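Ribosomal RNA processing protein 6 (Trypanosoma brucei brucei, PDB 4NLC) probably degrades and trims RNA from the 3' end as an exosome-associated exoribonuclease, this chain being its catalytic core with exonuclease and HRDC domains. Local coordinates at residues S314-A326 with L337-T349. The protein carries 1 engineered substitution. Residues are numbered along the deposited sequence; the frame is centred on the assembly and turned at random.
Engineered in segment 314-326: S321 (natural residue Cys).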
ATOM      1  N   SER A 314      16.165   3.523   2.972  1.00 34.99           N
ATOM      2  CA  SER A 314      17.036   2.661   2.152  1.00 35.80           C
ATOM      3  C   SER A 314      17.547   3.364   0.886  1.00 38.86           C
ATOM      4  O   SER A 314      18.658   3.088   0.451  1.00 39.02           O
ATOM      5  CB  SER A 314      16.331   1.358   1.789  1.00 39.47           C
ATOM      6  OG  SER A 314      16.122   0.581   2.956  1.00 48.72           O
ATOM      7  N   ALA A 315      16.761   4.291   0.314  1.00 33.55           N
ATOM      8  CA  ALA A 315      17.202   5.030  -0.865  1.00 32.53           C
ATOM      9  C   ALA A 315      18.231   6.126  -0.468  1.00 36.20           C
ATOM     10  O   ALA A 315      19.008   6.578  -1.311  1.00 36.93           O
ATOM     11  CB  ALA A 315      16.005   5.624  -1.608  1.00 32.30           C
ATOM     12  N   VAL A 316      18.232   6.554   0.799  1.00 30.55           N
ATOM     13  CA  VAL A 316      19.219   7.529   1.266  1.00 30.38           C
ATOM     14  C   VAL A 316      20.575   6.805   1.433  1.00 36.75           C
ATOM     15  O   VAL A 316      21.599   7.240   0.882  1.00 35.95           O
ATOM     16  CB  VAL A 316      18.776   8.234   2.586  1.00 32.89           C
ATOM     17  CG1 VAL A 316      19.927   9.021   3.227  1.00 31.77           C
ATOM     18  CG2 VAL A 316      17.577   9.144   2.343  1.00 32.52           C
ATOM     19  N   MET A 317      20.555   5.685   2.174  1.00 33.67           N
ATOM     20  CA  MET A 317      21.741   4.932   2.555  1.00 35.08           C
ATOM     21  C   MET A 317      21.312   3.507   2.916  1.00 39.38           C
ATOM     22  O   MET A 317      20.365   3.334   3.680  1.00 38.39           O
ATOM     23  CB  MET A 317      22.266   5.639   3.831  1.00 37.36           C
ATOM     24  CG  MET A 317      23.670   5.375   4.225  1.00 41.64           C
ATOM     25  SD  MET A 317      23.951   5.944   5.940  1.00 44.84           S
ATOM     26  CE  MET A 317      23.697   7.688   5.767  1.00 41.78           C
ATOM     27  N   HIS A 318      22.029   2.490   2.431  1.00 38.25           N
ATOM     28  CA  HIS A 318      21.735   1.104   2.807  1.00 39.44           C
ATOM     29  C   HIS A 318      21.990   0.915   4.319  1.00 42.72           C
ATOM     30  O   HIS A 318      22.832   1.594   4.889  1.00 41.62           O
ATOM     31  CB  HIS A 318      22.573   0.118   1.980  1.00 41.78           C
ATOM     32  CG  HIS A 318      22.144  -1.310   2.130  1.00 47.37           C
ATOM     33  ND1 HIS A 318      22.568  -2.088   3.198  1.00 49.69           N
ATOM     34  CD2 HIS A 318      21.326  -2.054   1.348  1.00 51.59           C
ATOM     35  CE1 HIS A 318      22.017  -3.276   3.024  1.00 51.00           C
ATOM     36  NE2 HIS A 318      21.261  -3.309   1.921  1.00 52.42           N
ATOM     37  N   ILE A 319      21.231   0.040   4.965  1.00 40.94           N
ATOM     38  CA  ILE A 319      21.339  -0.238   6.401  1.00 41.14           C
ATOM     39  C   ILE A 319      22.790  -0.626   6.829  1.00 44.21           C
ATOM     40  O   ILE A 319      23.233  -0.209   7.901  1.00 42.99           O
ATOM     41  CB  ILE A 319      20.259  -1.291   6.829  1.00 45.56           C
ATOM     42  CG1 ILE A 319      20.056  -1.349   8.356  1.00 46.04           C
ATOM     43  CG2 ILE A 319      20.528  -2.677   6.249  1.00 47.93           C
ATOM     44  CD1 ILE A 319      19.258  -0.222   8.940  1.00 49.53           C
ATOM     45  N   SER A 320      23.520  -1.387   5.973  1.00 40.58           N
ATOM     46  CA  SER A 320      24.894  -1.831   6.215  1.00 39.61           C
ATOM     47  C   SER A 320      25.833  -0.655   6.235  1.00 40.63           C
ATOM     48  O   SER A 320      26.793  -0.683   6.988  1.00 40.06           O
ATOM     49  CB  SER A 320      25.334  -2.852   5.167  1.00 45.00           C
ATOM     50  OG  SER A 320      25.272  -2.331   3.849  1.00 53.09           O
ATOM     51  N   SER A 321      25.537   0.398   5.435  1.00 36.65           N
ATOM     52  CA  SER A 321      26.306   1.650   5.375  1.00 35.01           C
ATOM     53  C   SER A 321      26.261   2.400   6.693  1.00 37.79           C
ATOM     54  O   SER A 321      27.248   3.024   7.063  1.00 36.82           O
ATOM     55  CB  SER A 321      25.832   2.539   4.233  1.00 36.05           C
ATOM     56  OG  SER A 321      26.206   1.990   2.980  1.00 41.15           O
ATOM     57  N   VAL A 322      25.122   2.318   7.414  1.00 34.86           N
ATOM     58  CA  VAL A 322      24.925   2.911   8.734  1.00 33.41           C
ATOM     59  C   VAL A 322      25.904   2.212   9.686  1.00 37.95           C
ATOM     60  O   VAL A 322      26.657   2.882  10.406  1.00 36.88           O
ATOM     61  CB  VAL A 322      23.456   2.763   9.205  1.00 37.03           C
ATOM     62  CG1 VAL A 322      23.300   3.166  10.670  1.00 36.72           C
ATOM     63  CG2 VAL A 322      22.514   3.573   8.324  1.00 36.74           C
ATOM     64  N   LEU A 323      25.924   0.861   9.634  1.00 35.57           N
ATOM     65  CA  LEU A 323      26.810   0.060  10.453  1.00 36.27           C
ATOM     66  C   LEU A 323      28.254   0.271  10.091  1.00 37.64           C
ATOM     67  O   LEU A 323      29.072   0.390  10.987  1.00 37.65           O
ATOM     68  CB  LEU A 323      26.450  -1.416  10.404  1.00 38.51           C
ATOM     69  CG  LEU A 323      26.673  -2.134  11.725  1.00 44.84           C
ATOM     70  CD1 LEU A 323      25.443  -1.975  12.638  1.00 46.21           C
ATOM     71  CD2 LEU A 323      27.013  -3.592  11.486  1.00 49.17           C
ATOM     72  N   SER A 324      28.552   0.439   8.801  1.00 32.40           N
ATOM     73  CA  SER A 324      29.905   0.688   8.309  1.00 31.77           C
ATOM     74  C   SER A 324      30.498   1.984   8.886  1.00 34.81           C
ATOM     75  O   SER A 324      31.657   1.994   9.271  1.00 34.28           O
ATOM     76  CB  SER A 324      29.914   0.738   6.788  1.00 34.65           C
ATOM     77  OG  SER A 324      31.246   0.583   6.340  1.00 49.51           O
ATOM     78  N   ILE A 325      29.701   3.063   8.942  1.00 31.02           N
ATOM     79  CA  ILE A 325      30.147   4.351   9.471  1.00 30.33           C
ATOM     80  C   ILE A 325      30.418   4.191  10.961  1.00 34.64           C
ATOM     81  O   ILE A 325      31.493   4.558  11.421  1.00 34.99           O
ATOM     82  CB  ILE A 325      29.137   5.498   9.160  1.00 32.28           C
ATOM     83  CG1 ILE A 325      29.089   5.794   7.643  1.00 31.47           C
ATOM     84  CG2 ILE A 325      29.471   6.774   9.976  1.00 32.27           C
ATOM     85  CD1 ILE A 325      28.049   6.814   7.233  1.00 31.62           C
ATOM     86  N   ALA A 326      29.459   3.599  11.691  1.00 30.83           N
ATOM     87  CA  ALA A 326      29.550   3.322  13.119  1.00 30.49           C
ATOM     88  C   ALA A 326      30.824   2.519  13.473  1.00 34.31           C
ATOM     89  O   ALA A 326      31.534   2.896  14.390  1.00 32.75           O
ATOM     90  CB  ALA A 326      28.302   2.559  13.572  1.00 30.85           C
ATOM     91  N   LEU A 337      32.238   8.687   2.212  1.00 39.90           N
ATOM     92  CA  LEU A 337      31.708   8.314   0.901  1.00 39.51           C
ATOM     93  C   LEU A 337      31.944   6.843   0.578  1.00 44.45           C
ATOM     94  O   LEU A 337      31.079   6.224  -0.026  1.00 43.99           O
ATOM     95  CB  LEU A 337      32.221   9.241  -0.209  1.00 40.58           C
ATOM     96  CG  LEU A 337      31.699  10.702  -0.209  1.00 44.20           C
ATOM     97  CD1 LEU A 337      32.232  11.456  -1.388  1.00 46.07           C
ATOM     98  CD2 LEU A 337      30.152  10.789  -0.175  1.00 41.99           C
ATOM     99  N   LYS A 338      33.068   6.266   1.053  1.00 43.62           N
ATOM    100  CA  LYS A 338      33.403   4.848   0.880  1.00 44.59           C
ATOM    101  C   LYS A 338      32.380   3.949   1.624  1.00 50.81           C
ATOM    102  O   LYS A 338      31.804   3.049   1.012  1.00 52.37           O
ATOM    103  CB  LYS A 338      34.829   4.570   1.359  1.00 47.73           C
ATOM    104  CG  LYS A 338      35.904   4.964   0.361  1.00 71.82           C
ATOM    105  CD  LYS A 338      37.246   4.355   0.741  1.00 88.61           C
ATOM    106  CE  LYS A 338      38.371   4.834  -0.149  1.00107.51           C
ATOM    107  NZ  LYS A 338      39.706   4.430   0.379  1.00118.24           N
ATOM    108  N   CYS A 339      32.115   4.235   2.914  1.00 46.56           N
ATOM    109  CA  CYS A 339      31.151   3.505   3.738  1.00 45.89           C
ATOM    110  C   CYS A 339      29.747   3.476   3.115  1.00 51.39           C
ATOM    111  O   CYS A 339      29.084   2.437   3.155  1.00 51.16           O
ATOM    112  CB  CYS A 339      31.103   4.086   5.148  1.00 45.04           C
ATOM    113  SG  CYS A 339      32.674   4.030   6.047  1.00 48.97           S
ATOM    114  N   CYS A 340      29.310   4.616   2.538  1.00 49.68           N
ATOM    115  CA  CYS A 340      27.971   4.856   1.976  1.00 49.84           C
ATOM    116  C   CYS A 340      27.724   4.318   0.547  1.00 56.32           C
ATOM    117  O   CYS A 340      26.641   4.553   0.023  1.00 55.29           O
ATOM    118  CB  CYS A 340      27.646   6.343   2.048  1.00 49.52           C
ATOM    119  SG  CYS A 340      27.577   7.004   3.724  1.00 52.44           S
ATOM    120  N   SER A 341      28.690   3.633  -0.082  1.00 56.37           N
ATOM    121  CA  SER A 341      28.520   3.122  -1.458  1.00 58.79           C
ATOM    122  C   SER A 341      27.352   2.104  -1.558  1.00 62.91           C
ATOM    123  O   SER A 341      27.325   1.178  -0.736  1.00 63.20           O
ATOM    124  CB  SER A 341      29.821   2.501  -1.974  1.00 64.18           C
ATOM    125  OG  SER A 341      30.932   3.367  -1.796  1.00 73.74           O
ATOM    126  N   PRO A 342      26.363   2.243  -2.491  1.00 57.77           N
ATOM    127  CA  PRO A 342      26.193   3.288  -3.530  1.00 57.55           C
ATOM    128  C   PRO A 342      25.743   4.635  -2.961  1.00 58.15           C
ATOM    129  O   PRO A 342      24.759   4.695  -2.227  1.00 56.57           O
ATOM    130  CB  PRO A 342      25.180   2.664  -4.501  1.00 60.23           C
ATOM    131  CG  PRO A 342      24.373   1.715  -3.666  1.00 64.37           C
ATOM    132  CD  PRO A 342      25.269   1.249  -2.535  1.00 59.36           C
ATOM    133  N   VAL A 343      26.496   5.710  -3.278  1.00 52.95           N
ATOM    134  CA  VAL A 343      26.285   7.051  -2.726  1.00 49.73           C
ATOM    135  C   VAL A 343      25.082   7.780  -3.338  1.00 48.44           C
ATOM    136  O   VAL A 343      25.095   8.143  -4.511  1.00 47.73           O
ATOM    137  CB  VAL A 343      27.562   7.936  -2.756  1.00 53.94           C
ATOM    138  CG1 VAL A 343      27.329   9.256  -2.022  1.00 52.69           C
ATOM    139  CG2 VAL A 343      28.761   7.208  -2.156  1.00 54.13           C
ATOM    140  N   SER A 344      24.086   8.088  -2.499  1.00 42.16           N
ATOM    141  CA  SER A 344      22.924   8.863  -2.932  1.00 41.87           C
ATOM    142  C   SER A 344      23.284  10.357  -2.977  1.00 47.23           C
ATOM    143  O   SER A 344      24.314  10.770  -2.424  1.00 48.72           O
ATOM    144  CB  SER A 344      21.744   8.632  -1.991  1.00 43.20           C
ATOM    145  OG  SER A 344      21.908   9.323  -0.761  1.00 46.66           O
ATOM    146  N   VAL A 345      22.432  11.164  -3.618  1.00 43.28           N
ATOM    147  CA  VAL A 345      22.605  12.610  -3.681  1.00 43.24           C
ATOM    148  C   VAL A 345      22.505  13.185  -2.248  1.00 46.25           C
ATOM    149  O   VAL A 345      23.392  13.932  -1.847  1.00 46.69           O
ATOM    150  CB  VAL A 345      21.645  13.263  -4.716  1.00 47.33           C
ATOM    151  CG1 VAL A 345      21.514  14.773  -4.514  1.00 47.38           C
ATOM    152  CG2 VAL A 345      22.112  12.958  -6.136  1.00 48.29           C
ATOM    153  N   ALA A 346      21.507  12.728  -1.456  1.00 41.43           N
ATOM    154  CA  ALA A 346      21.286  13.111  -0.053  1.00 40.41           C
ATOM    155  C   ALA A 346      22.582  12.998   0.780  1.00 42.99           C
ATOM    156  O   ALA A 346      22.944  13.951   1.479  1.00 43.56           O
ATOM    157  CB  ALA A 346      20.183  12.248   0.563  1.00 40.10           C
ATOM    158  N   VAL A 347      23.297  11.865   0.646  1.00 36.46           N
ATOM    159  CA  VAL A 347      24.561  11.601   1.336  1.00 36.43           C
ATOM    160  C   VAL A 347      25.686  12.510   0.791  1.00 41.72           C
ATOM    161  O   VAL A 347      26.399  13.137   1.582  1.00 39.61           O
ATOM    162  CB  VAL A 347      24.940  10.096   1.282  1.00 39.50           C
ATOM    163  CG1 VAL A 347      26.418   9.875   1.600  1.00 39.42           C
ATOM    164  CG2 VAL A 347      24.056   9.274   2.213  1.00 38.39           C
ATOM    165  N   ARG A 348      25.833  12.583  -0.550  1.00 40.69           N
ATOM    166  CA  ARG A 348      26.883  13.406  -1.172  1.00 42.16           C
ATOM    167  C   ARG A 348      26.747  14.884  -0.805  1.00 45.85           C
ATOM    168  O   ARG A 348      27.745  15.511  -0.463  1.00 45.96           O
ATOM    169  CB  ARG A 348      26.921  13.214  -2.698  1.00 44.74           C
ATOM    170  CG  ARG A 348      28.190  13.784  -3.352  1.00 59.04           C
ATOM    171  CD  ARG A 348      28.431  13.259  -4.761  1.00 70.44           C
ATOM    172  NE  ARG A 348      28.989  11.900  -4.763  1.00 80.45           N
ATOM    173  CZ  ARG A 348      30.287  11.609  -4.675  1.00 96.07           C
ATOM    174  NH1 ARG A 348      31.188  12.579  -4.560  1.00 82.51           N
ATOM    175  NH2 ARG A 348      30.692  10.347  -4.691  1.00 84.10           N
ATOM    176  N   THR A 349      25.509  15.419  -0.826  1.00 41.55           N
ATOM    177  CA  THR A 349      25.267  16.828  -0.507  1.00 42.19           C
ATOM    178  C   THR A 349      25.467  17.094   0.997  1.00 44.63           C
ATOM    179  O   THR A 349      25.978  18.157   1.346  1.00 45.77           O
ATOM    180  CB  THR A 349      23.915  17.351  -1.082  1.00 49.18           C
ATOM    181  OG1 THR A 349      23.656  18.657  -0.588  1.00 50.91           O
ATOM    182  CG2 THR A 349      22.740  16.501  -0.725  1.00 49.92           C
TER
HETATM  183  O   HOH W   1      24.295   6.750  -0.038  1.00 33.41           O
HETATM  184  O   HOH W   2      24.314   3.198   0.660  1.00 42.89           O
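I325 and M317 meet C339, C340 and V347 in the apolar centre of this contact within the HRDC domain. The tip of I325, CD1, comes within 3.5 Å of C340 SG, while its CG1 lies against C339 CB. I325 CG1 stands anti to the carbonyl carbon (chi1 -68°), and an extended chi2 of 175° carries CD1 to that sulfur. M317, its chain bent at the CG-SD bond, crosses V347 at about a right angle, its CE 3.9 Å from V347 CG2. Further out, engineered S321 donates from OG to C339 O at 2.9 Å, tilted 17° from the carbonyl plane. The natural cysteine can form a disulfide with C340, a link that the substitution removes here. The other edge illustrates how one hydroxyl can join two helices: S344 OG donates to V316 O (2.7 Å), at the close of helix 313-316, on a lone pair in the carbonyl plane, and as N-cap of helix 345-349 accepts from V347 N at 3.2 Å. Two waters bridge the gap: one accepts from S344 N and lies near V316 O and P342 O; the other accepts from H318 N and donates to S321 OG and C340 O. Helix 289-309 packs on M317 and I325 through W301 and I298, and helix 351-359 touches M317 and V347 through L354 and I325 through V358.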